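Local coordinates for replication protein B (Plasmid RSF1010, PDB 3H20) that acts as the plasmid's primase, probably joining nucleoside triphosphates into primers on single-stranded DNA, for replication exclusively in leading-strand mode, at residues A[183-186]-A[187-191]; A[192-195]-A[196-199]. One frame throughout, in Å; residues are numbered along the deposited sequence.

Contact 1 of 2, residues A[183-186]-A[187-191]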
ATOM      1  N   VAL A 183       9.848   7.146 -16.639  1.00 32.03           N
ATOM      2  CA  VAL A 183      10.868   6.857 -15.615  1.00 32.24           C
ATOM      3  C   VAL A 183      11.361   8.170 -14.968  1.00 32.51           C
ATOM      4  O   VAL A 183      11.499   8.258 -13.738  1.00 32.02           O
ATOM      5  CB  VAL A 183      12.064   6.047 -16.197  1.00 31.90           C
ATOM      6  CG1 VAL A 183      13.203   5.904 -15.167  1.00 31.72           C
ATOM      7  CG2 VAL A 183      11.607   4.647 -16.651  1.00 32.55           C
ATOM      8  N   GLN A 184      11.603   9.185 -15.793  1.00 32.62           N
ATOM      9  CA  GLN A 184      11.992  10.507 -15.289  1.00 33.60           C
ATOM     10  C   GLN A 184      10.898  11.103 -14.398  1.00 33.72           C
ATOM     11  O   GLN A 184      11.198  11.634 -13.324  1.00 33.41           O
ATOM     12  CB  GLN A 184      12.257  11.481 -16.432  1.00 33.88           C
ATOM     13  CG  GLN A 184      13.520  11.259 -17.203  1.00 35.82           C
ATOM     14  CD  GLN A 184      13.606  12.168 -18.426  1.00 38.97           C
ATOM     15  OE1 GLN A 184      13.377  11.722 -19.548  1.00 41.32           O
ATOM     16  NE2 GLN A 184      13.937  13.445 -18.213  1.00 38.49           N
ATOM     17  N   GLN A 185       9.646  11.029 -14.867  1.00 33.64           N
ATOM     18  CA  GLN A 185       8.478  11.591 -14.153  1.00 34.13           C
ATOM     19  C   GLN A 185       8.296  10.943 -12.780  1.00 34.15           C
ATOM     20  O   GLN A 185       8.070  11.634 -11.778  1.00 34.30           O
ATOM     21  CB  GLN A 185       7.201  11.412 -14.994  1.00 34.12           C
ATOM     22  CG  GLN A 185       5.913  11.902 -14.330  1.00 33.52           C
ATOM     23  CD  GLN A 185       4.686  11.686 -15.203  1.00 33.82           C
ATOM     24  OE1 GLN A 185       4.431  10.580 -15.671  1.00 32.77           O
ATOM     25  NE2 GLN A 185       3.926  12.750 -15.428  1.00 32.27           N
ATOM     26  N   ALA A 186       8.384   9.615 -12.744  1.00 33.54           N
ATOM     27  CA  ALA A 186       8.285   8.857 -11.500  1.00 33.43           C
ATOM     28  C   ALA A 186       9.353   9.298 -10.502  1.00 33.52           C
ATOM     29  O   ALA A 186       9.066   9.461  -9.313  1.00 33.24           O
ATOM     30  CB  ALA A 186       8.387   7.353 -11.776  1.00 33.07           C
ATOM     31  N   GLY A 187      10.574   9.495 -10.996  1.00 33.50           N
ATOM     32  CA  GLY A 187      11.690   9.920 -10.152  1.00 33.70           C
ATOM     33  C   GLY A 187      11.453  11.310  -9.576  1.00 33.88           C
ATOM     34  O   GLY A 187      11.722  11.547  -8.396  1.00 33.03           O
ATOM     35  N   GLN A 188      10.929  12.210 -10.411  1.00 34.17           N
ATOM     36  CA  GLN A 188      10.549  13.572 -10.007  1.00 34.50           C
ATOM     37  C   GLN A 188       9.447  13.590  -8.944  1.00 34.37           C
ATOM     38  O   GLN A 188       9.507  14.362  -7.979  1.00 33.94           O
ATOM     39  CB  GLN A 188      10.118  14.389 -11.233  1.00 35.39           C
ATOM     40  CG  GLN A 188      11.271  14.765 -12.152  1.00 36.71           C
ATOM     41  CD  GLN A 188      12.206  15.777 -11.518  1.00 40.63           C
ATOM     42  OE1 GLN A 188      13.249  15.421 -10.966  1.00 43.04           O
ATOM     43  NE2 GLN A 188      11.830  17.042 -11.579  1.00 42.06           N
ATOM     44  N   GLN A 189       8.442  12.739  -9.122  1.00 33.91           N
ATOM     45  CA  GLN A 189       7.347  12.613  -8.153  1.00 33.93           C
ATOM     46  C   GLN A 189       7.816  12.068  -6.802  1.00 33.99           C
ATOM     47  O   GLN A 189       7.358  12.523  -5.749  1.00 33.48           O
ATOM     48  CB  GLN A 189       6.232  11.730  -8.723  1.00 33.87           C
ATOM     49  CG  GLN A 189       5.475  12.392  -9.871  1.00 34.01           C
ATOM     50  CD  GLN A 189       4.556  11.437 -10.603  1.00 35.18           C
ATOM     51  OE1 GLN A 189       4.738  10.224 -10.550  1.00 35.55           O
ATOM     52  NE2 GLN A 189       3.564  11.985 -11.303  1.00 35.42           N
ATOM     53  N   ILE A 190       8.715  11.086  -6.838  1.00 33.83           N
ATOM     54  CA  ILE A 190       9.310  10.533  -5.613  1.00 34.37           C
ATOM     55  C   ILE A 190      10.193  11.584  -4.919  1.00 34.35           C
ATOM     56  O   ILE A 190      10.119  11.761  -3.698  1.00 33.96           O
ATOM     57  CB  ILE A 190      10.069   9.200  -5.894  1.00 34.22           C
ATOM     58  CG1 ILE A 190       9.071   8.110  -6.317  1.00 34.91           C
ATOM     59  CG2 ILE A 190      10.875   8.761  -4.676  1.00 34.93           C
ATOM     60  CD1 ILE A 190       9.685   6.892  -7.050  1.00 34.79           C
ATOM     61  N   GLU A 191      10.994  12.304  -5.705  1.00 34.48           N
ATOM     62  CA  GLU A 191      11.822  13.389  -5.183  1.00 35.32           C
ATOM     63  C   GLU A 191      10.982  14.483  -4.518  1.00 35.00           C
ATOM     64  O   GLU A 191      11.368  15.020  -3.477  1.00 34.89           O
ATOM     65  CB  GLU A 191      12.724  13.966  -6.281  1.00 35.31           C
ATOM     66  CG  GLU A 191      13.861  13.026  -6.686  1.00 36.52           C
ATOM     67  CD  GLU A 191      14.799  13.612  -7.739  1.00 37.34           C
ATOM     68  OE1 GLU A 191      14.352  14.428  -8.577  1.00 40.31           O
ATOM     69  OE2 GLU A 191      15.994  13.243  -7.731  1.00 39.45           O
TER
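Gln189 lies one helical turn beyond Gln185 and leans back over it. CB of Gln189 is 3.6 Å from O of Gln185, and CG comes nearer, 3.3 Å from that same oxygen. This follows from chi1 of -70°, which sets CG opposite the carbonyl carbon and back toward the preceding turn. The chain runs extended through CD of Gln189, 3.7 Å from O of Gln185, to the amide, where NE2 of Gln189 meets the aliphatic CG of Gln185 at 3.8 Å. The two amide planes are only 10° apart, but the contact between NE2 and CG is one of packing, with no hydrogen bond joining the two amides. At the tip, OE1 of Gln189 accepts a hydrogen bond from NE2 of Gln122. A leucine at Gln189 would probably leave the Gln122 amide without its hydrogen-bond mate. Gln189 N donates to Gln185 O over 2.9 Å at an N-H...O angle of 159°, one of four consecutive i to i+4 bonds that begin with Gly187 N to Val183 O. The contact belongs to helix 179-206, which rests here on helix 117-130: Gln185 and Gln189 both touch Thr126, buried Ala186 packs on Leu119, and Ile190 reaches Glu118.

Contact 2 of 2, residues A[192-195]-A[196-199]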
ATOM      1  N   GLN A 192       9.830  14.787  -5.111  1.00 34.80           N
ATOM      2  CA  GLN A 192       8.896  15.765  -4.557  1.00 35.32           C
ATOM      3  C   GLN A 192       8.378  15.291  -3.198  1.00 34.98           C
ATOM      4  O   GLN A 192       8.399  16.048  -2.225  1.00 34.69           O
ATOM      5  CB  GLN A 192       7.739  16.004  -5.539  1.00 35.70           C
ATOM      6  CG  GLN A 192       6.597  16.858  -5.012  1.00 38.04           C
ATOM      7  CD  GLN A 192       6.857  18.341  -5.144  1.00 40.80           C
ATOM      8  OE1 GLN A 192       7.009  19.042  -4.149  1.00 42.05           O
ATOM      9  NE2 GLN A 192       6.899  18.833  -6.382  1.00 43.83           N
ATOM     10  N   ALA A 193       7.928  14.036  -3.145  1.00 34.44           N
ATOM     11  CA  ALA A 193       7.437  13.426  -1.906  1.00 34.71           C
ATOM     12  C   ALA A 193       8.487  13.478  -0.799  1.00 34.64           C
ATOM     13  O   ALA A 193       8.162  13.762   0.359  1.00 34.88           O
ATOM     14  CB  ALA A 193       6.987  11.967  -2.163  1.00 34.27           C
ATOM     15  N   GLN A 194       9.741  13.216  -1.166  1.00 34.58           N
ATOM     16  CA  GLN A 194      10.862  13.242  -0.229  1.00 35.01           C
ATOM     17  C   GLN A 194      11.157  14.647   0.303  1.00 35.20           C
ATOM     18  O   GLN A 194      11.528  14.793   1.471  1.00 34.80           O
ATOM     19  CB  GLN A 194      12.119  12.657  -0.875  1.00 35.13           C
ATOM     20  CG  GLN A 194      12.075  11.161  -1.093  1.00 35.10           C
ATOM     21  CD  GLN A 194      13.338  10.632  -1.747  1.00 35.80           C
ATOM     22  OE1 GLN A 194      13.850  11.219  -2.706  1.00 37.28           O
ATOM     23  NE2 GLN A 194      13.839   9.517  -1.241  1.00 35.60           N
ATOM     24  N   ARG A 195      11.001  15.669  -0.549  1.00 35.35           N
ATOM     25  CA  ARG A 195      11.136  17.068  -0.119  1.00 36.01           C
ATOM     26  C   ARG A 195      10.070  17.432   0.915  1.00 36.01           C
ATOM     27  O   ARG A 195      10.364  18.120   1.896  1.00 35.96           O
ATOM     28  CB  ARG A 195      11.070  18.045  -1.305  1.00 35.98           C
ATOM     29  CG  ARG A 195      12.316  18.060  -2.186  1.00 36.03           C
ATOM     30  CD  ARG A 195      12.346  19.265  -3.133  1.00 37.47           C
ATOM     31  NE  ARG A 195      11.232  19.280  -4.086  1.00 39.93           N
ATOM     32  CZ  ARG A 195      11.210  18.626  -5.248  1.00 41.14           C
ATOM     33  NH1 ARG A 195      12.241  17.878  -5.627  1.00 41.10           N
ATOM     34  NH2 ARG A 195      10.145  18.721  -6.036  1.00 40.96           N
ATOM     35  N   GLN A 196       8.838  16.975   0.689  1.00 36.02           N
ATOM     36  CA  GLN A 196       7.742  17.219   1.632  1.00 36.33           C
ATOM     37  C   GLN A 196       7.973  16.498   2.958  1.00 36.14           C
ATOM     38  O   GLN A 196       7.615  17.015   4.025  1.00 36.19           O
ATOM     39  CB  GLN A 196       6.390  16.814   1.027  1.00 36.54           C
ATOM     40  CG  GLN A 196       5.972  17.619  -0.197  1.00 37.32           C
ATOM     41  CD  GLN A 196       5.996  19.122   0.038  1.00 39.10           C
ATOM     42  OE1 GLN A 196       5.411  19.629   0.998  1.00 38.98           O
ATOM     43  NE2 GLN A 196       6.680  19.842  -0.846  1.00 40.78           N
ATOM     44  N   GLN A 197       8.570  15.306   2.878  1.00 35.75           N
ATOM     45  CA  GLN A 197       8.991  14.537   4.055  1.00 35.67           C
ATOM     46  C   GLN A 197      10.022  15.323   4.874  1.00 35.15           C
ATOM     47  O   GLN A 197       9.912  15.419   6.105  1.00 35.04           O
ATOM     48  CB  GLN A 197       9.563  13.179   3.619  1.00 35.33           C
ATOM     49  CG  GLN A 197      10.021  12.250   4.748  1.00 36.63           C
ATOM     50  CD  GLN A 197      10.611  10.934   4.231  1.00 36.76           C
ATOM     51  OE1 GLN A 197      10.882  10.781   3.029  1.00 38.27           O
ATOM     52  NE2 GLN A 197      10.808   9.978   5.135  1.00 36.41           N
ATOM     53  N   GLU A 198      11.016  15.884   4.186  1.00 34.57           N
ATOM     54  CA  GLU A 198      12.052  16.695   4.832  1.00 34.45           C
ATOM     55  C   GLU A 198      11.458  17.960   5.456  1.00 34.21           C
ATOM     56  O   GLU A 198      11.871  18.370   6.548  1.00 33.70           O
ATOM     57  CB  GLU A 198      13.185  17.028   3.848  1.00 34.47           C
ATOM     58  CG  GLU A 198      14.292  17.963   4.390  1.00 34.70           C
ATOM     59  CD  GLU A 198      15.149  17.360   5.509  1.00 34.77           C
ATOM     60  OE1 GLU A 198      15.050  16.144   5.777  1.00 34.17           O
ATOM     61  OE2 GLU A 198      15.936  18.118   6.122  1.00 34.41           O
ATOM     62  N   LYS A 199      10.484  18.557   4.767  1.00 34.07           N
ATOM     63  CA  LYS A 199       9.740  19.708   5.291  1.00 34.14           C
ATOM     64  C   LYS A 199       9.044  19.353   6.606  1.00 34.26           C
ATOM     65  O   LYS A 199       9.219  20.044   7.613  1.00 34.09           O
ATOM     66  CB  LYS A 199       8.713  20.197   4.262  1.00 34.48           C
ATOM     67  CG  LYS A 199       7.784  21.310   4.758  1.00 34.16           C
ATOM     68  CD  LYS A 199       6.545  21.379   3.884  1.00 35.26           C
ATOM     69  CE  LYS A 199       5.633  22.516   4.287  1.00 35.95           C
ATOM     70  NZ  LYS A 199       4.627  22.799   3.223  1.00 36.91           N
TER
HETATM   71  O   HOH W   1       8.880  20.588  -3.014  1.00 49.21           O
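Gln196 folds back along the helix toward Gln192 because its chain bends at the second torsion, chi2 -53°, after CG has been set beside its own backbone N. Gln192 sends its side chain out on the same flank of the helix, one turn earlier. The two side chains thereby end up side by side and pointing the same way, their amide planes 36° apart. CG of Gln196 lies 3.5 Å from the backbone O of Gln192, and between the amides as modelled OE1 of Gln192 and NE2 of Gln196 are 3.4 Å apart.

Arg195 completes the group from the same turn. Its bend at chi3, -62°, carries the guanidinium back over the helix, where one face covers CA of Gln192, offset toward the rim of the flat group. At the edge of that group, and in its plane, a water accepts a hydrogen bond from NE of Arg195 at 2.9 Å. The same water accepts a weak bond from NE2 of Gln196 at 3.2 Å, so solvent links two consecutive side chains, held more firmly at the arginine.

The backbone beneath is regular alpha helix: four successive i to i+4 bonds run from Gln196 N to Gln192 O through Lys199 N to Arg195 O, the last measuring 2.9 Å.

Glu198 turns its carboxylate onward, forming salt bridges through OE2 with Arg201 and Arg202 on the following turn. The contact thus lies along the exposed, strongly polar course of helix 179-206, past the part that packs on helix 117-130.

Contacts 1 and 2 follow one another without a break along helix 179-206, their centres about 13 Å apart, and Glu191 and Gln192 adjoin at the boundary. Both continue the same i to i+4 backbone bonding, but their surroundings differ: residues 183-191 have a protein neighbour in helix 117-130, whereas seven of the eight touching residues in 192-199 are exposed. The helix therefore passes from a part packed on helix 117-130 to one largely exposed within the single-chain assembly. Their centres lie about 18 and 19 Å from the centre of the chain. Neither contact supplies a residue to the diphosphate pocket, which is formed by Tyr62, Arg145, Asn151 and Lys153.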